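Side-chain contact in odorant binding protein ASP5 (Apis mellifera, PDB 3R72), which probably carries odorant molecules in the antennae of the honeybee, binding small hydrophobic compounds in a pocket enclosed by its helices: residues A[50-55]-A[106-111]. Sequence-based numbering, arbitrary orientation.
Sequences CIMKLL and QYVQCH. With NBB (N-butyl-benzenesulfonamide), chain B; NBB (N-butyl-benzenesulfonamide), chain C.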
loop_
_atom_site.group_PDB
_atom_site.type_symbol
_atom_site.label_atom_id
_atom_site.label_comp_id
_atom_site.label_asym_id
_atom_site.label_seq_id
_atom_site.Cartn_x
_atom_site.Cartn_y
_atom_site.Cartn_z
ATOM N N CYS A 50 -6.402 -1.663 -6.396
ATOM C CA CYS A 50 -5.862 -1.396 -7.716
ATOM C C CYS A 50 -4.335 -1.295 -7.656
ATOM O O CYS A 50 -3.625 -1.924 -8.458
ATOM C CB CYS A 50 -6.492 -0.114 -8.286
ATOM S SG CYS A 50 -5.945 0.368 -9.945
ATOM N N ILE A 51 -3.829 -0.542 -6.678
ATOM C CA ILE A 51 -2.397 -0.353 -6.532
ATOM C C ILE A 51 -1.713 -1.661 -6.139
ATOM O O ILE A 51 -0.687 -2.036 -6.707
ATOM C CB ILE A 51 -2.097 0.746 -5.485
ATOM C CG1 ILE A 51 -2.532 2.122 -5.994
ATOM C CG2 ILE A 51 -0.633 0.760 -5.082
ATOM C CD1 ILE A 51 -1.736 2.677 -7.171
ATOM N N MET A 52 -2.260 -2.367 -5.142
ATOM C CA MET A 52 -1.611 -3.607 -4.718
ATOM C C MET A 52 -1.623 -4.647 -5.834
ATOM O O MET A 52 -0.682 -5.431 -5.982
ATOM C CB MET A 52 -2.221 -4.155 -3.429
ATOM C CG MET A 52 -1.930 -3.237 -2.251
ATOM S SD MET A 52 -2.385 -3.866 -0.625
ATOM C CE MET A 52 -1.207 -5.176 -0.398
ATOM N N LYS A 53 -2.678 -4.673 -6.645
ATOM C CA LYS A 53 -2.671 -5.593 -7.778
ATOM C C LYS A 53 -1.591 -5.242 -8.808
ATOM O O LYS A 53 -0.948 -6.145 -9.356
ATOM C CB LYS A 53 -4.056 -5.699 -8.421
ATOM C CG LYS A 53 -5.028 -6.515 -7.582
ATOM C CD LYS A 53 -6.306 -6.823 -8.322
ATOM C CE LYS A 53 -7.151 -7.826 -7.537
ATOM N NZ LYS A 53 -8.138 -8.550 -8.386
ATOM N N LEU A 54 -1.386 -3.953 -9.060
ATOM C CA LEU A 54 -0.297 -3.505 -9.933
ATOM C C LEU A 54 1.070 -3.948 -9.426
ATOM O O LEU A 54 1.915 -4.375 -10.205
ATOM C CB LEU A 54 -0.308 -1.984 -10.068
ATOM C CG LEU A 54 -0.604 -1.349 -11.426
ATOM C CD1 LEU A 54 -1.337 -2.303 -12.374
ATOM C CD2 LEU A 54 -1.346 -0.025 -11.276
ATOM N N LEU A 55 1.278 -3.851 -8.116
ATOM C CA LEU A 55 2.546 -4.240 -7.491
ATOM C C LEU A 55 2.682 -5.738 -7.273
ATOM O O LEU A 55 3.712 -6.205 -6.798
ATOM C CB LEU A 55 2.737 -3.512 -6.162
ATOM C CG LEU A 55 3.095 -2.046 -6.355
ATOM C CD1 LEU A 55 3.028 -1.318 -5.022
ATOM C CD2 LEU A 55 4.479 -1.891 -7.026
ATOM N N GLN A 106 -7.845 -2.459 4.910
ATOM C CA GLN A 106 -7.517 -2.820 6.278
ATOM C C GLN A 106 -6.009 -3.064 6.427
ATOM O O GLN A 106 -5.408 -2.679 7.420
ATOM C CB GLN A 106 -8.299 -4.063 6.706
ATOM C CG GLN A 106 -9.812 -3.857 6.888
ATOM C CD GLN A 106 -10.599 -5.140 6.735
ATOM O OE1 GLN A 106 -10.062 -6.232 6.923
ATOM N NE2 GLN A 106 -11.873 -5.020 6.365
ATOM N N TYR A 107 -5.396 -3.722 5.450
ATOM C CA TYR A 107 -3.965 -4.000 5.492
ATOM C C TYR A 107 -3.153 -2.703 5.456
ATOM O O TYR A 107 -2.205 -2.512 6.223
ATOM C CB TYR A 107 -3.587 -4.945 4.328
ATOM C CG TYR A 107 -2.133 -5.318 4.373
ATOM C CD1 TYR A 107 -1.701 -6.307 5.247
ATOM C CD2 TYR A 107 -1.190 -4.672 3.614
ATOM C CE1 TYR A 107 -0.377 -6.634 5.382
ATOM C CE2 TYR A 107 0.146 -5.009 3.732
ATOM C CZ TYR A 107 0.540 -5.982 4.632
ATOM O OH TYR A 107 1.860 -6.290 4.792
ATOM N N VAL A 108 -3.545 -1.791 4.575
ATOM C CA VAL A 108 -2.903 -0.489 4.483
ATOM C C VAL A 108 -3.015 0.265 5.821
ATOM O O VAL A 108 -2.049 0.855 6.283
ATOM C CB VAL A 108 -3.496 0.322 3.294
ATOM C CG1 VAL A 108 -2.989 1.758 3.315
ATOM C CG2 VAL A 108 -3.148 -0.371 1.983
ATOM N N GLN A 109 -4.186 0.234 6.442
ATOM C CA GLN A 109 -4.382 0.856 7.754
ATOM C C GLN A 109 -3.501 0.206 8.819
ATOM O O GLN A 109 -2.986 0.902 9.694
ATOM C CB GLN A 109 -5.838 0.773 8.183
ATOM C CG GLN A 109 -6.731 1.729 7.444
ATOM C CD GLN A 109 -8.184 1.440 7.697
ATOM O OE1 GLN A 109 -8.789 0.588 7.033
ATOM N NE2 GLN A 109 -8.752 2.128 8.663
ATOM N N CYS A 110 -3.309 -1.105 8.764
ATOM C CA CYS A 110 -2.411 -1.768 9.707
ATOM C C CYS A 110 -0.993 -1.237 9.554
ATOM O O CYS A 110 -0.317 -0.944 10.533
ATOM C CB CYS A 110 -2.436 -3.280 9.511
ATOM S SG CYS A 110 -1.342 -4.171 10.656
ATOM N N HIS A 111 -0.541 -1.080 8.319
ATOM C CA HIS A 111 0.781 -0.516 8.077
ATOM C C HIS A 111 0.893 0.903 8.643
ATOM O O HIS A 111 1.885 1.244 9.295
ATOM C CB HIS A 111 1.060 -0.514 6.580
ATOM C CG HIS A 111 1.896 -1.665 6.126
ATOM N ND1 HIS A 111 1.468 -2.972 6.010
ATOM C CD2 HIS A 111 3.180 -1.659 5.720
ATOM C CE1 HIS A 111 2.470 -3.720 5.566
ATOM N NE2 HIS A 111 3.520 -2.944 5.385
HETATM O O1S NBB B . 1.514 -3.320 -1.304
HETATM S S NBB B . 2.194 -2.086 -1.163
HETATM O O2S NBB B . 1.904 -1.097 -2.165
HETATM N N10 NBB B . 3.760 -2.417 -1.207
HETATM C C11 NBB B . 4.331 -3.388 -0.298
HETATM C C12 NBB B . 5.727 -2.995 0.147
HETATM C C13 NBB B . 5.763 -1.775 1.067
HETATM C C14 NBB B . 5.211 -2.113 2.436
HETATM C C4 NBB B . 1.860 -1.463 0.315
HETATM C C5 NBB B . 2.396 -0.218 0.655
HETATM C C6 NBB B . 2.147 0.355 1.911
HETATM C C1 NBB B . 1.359 -0.293 2.849
HETATM C C2 NBB B . 0.805 -1.510 2.526
HETATM C C3 NBB B . 1.050 -2.093 1.284
HETATM O O1S NBB C . 4.903 1.675 -1.834
HETATM S S NBB C . 5.945 0.798 -2.290
HETATM O O2S NBB C . 5.626 -0.596 -2.165
HETATM N N10 NBB C . 7.242 1.086 -1.402
HETATM C C11 NBB C . 7.795 2.427 -1.321
HETATM C C12 NBB C . 8.602 2.620 -0.045
HETATM C C13 NBB C . 9.472 3.867 -0.104
HETATM C C14 NBB C . 8.646 5.129 -0.051
HETATM C C4 NBB C . 6.318 1.103 -3.842
HETATM C C5 NBB C . 6.667 0.075 -4.730
HETATM C C6 NBB C . 6.998 0.333 -6.063
HETATM C C1 NBB C . 7.009 1.644 -6.519
HETATM C C2 NBB C . 6.673 2.671 -5.653
HETATM C C3 NBB C . 6.330 2.406 -4.328
#
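Met52, on helix 42-54, reaches across to helix 100-114, where it meets Tyr107 and Val108. With chi2 at -172° its chain runs straight out as far as the sulfur, and the bend at chi3 (69°) then swings the methyl round to the tyrosine ring, which it approaches obliquely, CE lying 4.0 Å from Tyr107 CD2. The two side chains cross at about a right angle. More loosely, Met52 SD faces the Val108 methyl CG2 at 4.4 Å. No hydrogen bond links residues 50-55 to 106-111, and with Met52 and Val108 CA atoms 9.8 Å apart, the contact is a buried apolar bridge between widely spaced backbones.

Beside this bridge lies the N-butyl-benzenesulfonamide of chain B. Its sulfonyl oxygen O1S sits 3.4 Å from Met52 CE, while Leu55 CD1 comes up to the other oxygen, O2S. The ligand's benzene ring packs against both Tyr107 and His111, which approach it from neighbouring directions: Tyr107 CE2 is 3.8 Å from C2, and the same C2 lies over the centre of one imidazole face, 3.7 Å above its plane. The butyl end also reaches His111. Leu55 CD2 turns to the second ligand, that of chain C, touching C6 at 3.5 Å, and so serves both sites.

Phe63 meets the Tyr107 ring, helix 81-91 packs against both Tyr107 and His111, and disulfides Cys19-Cys50 and Cys91-Cys110 tie the two helices to their neighbours, while Cys46-Cys101 joins the two helices directly. The arrangement is that of the central hydrophobic pocket of the all-helical, disulfide-braced PBP/GOBP odorant-binding fold.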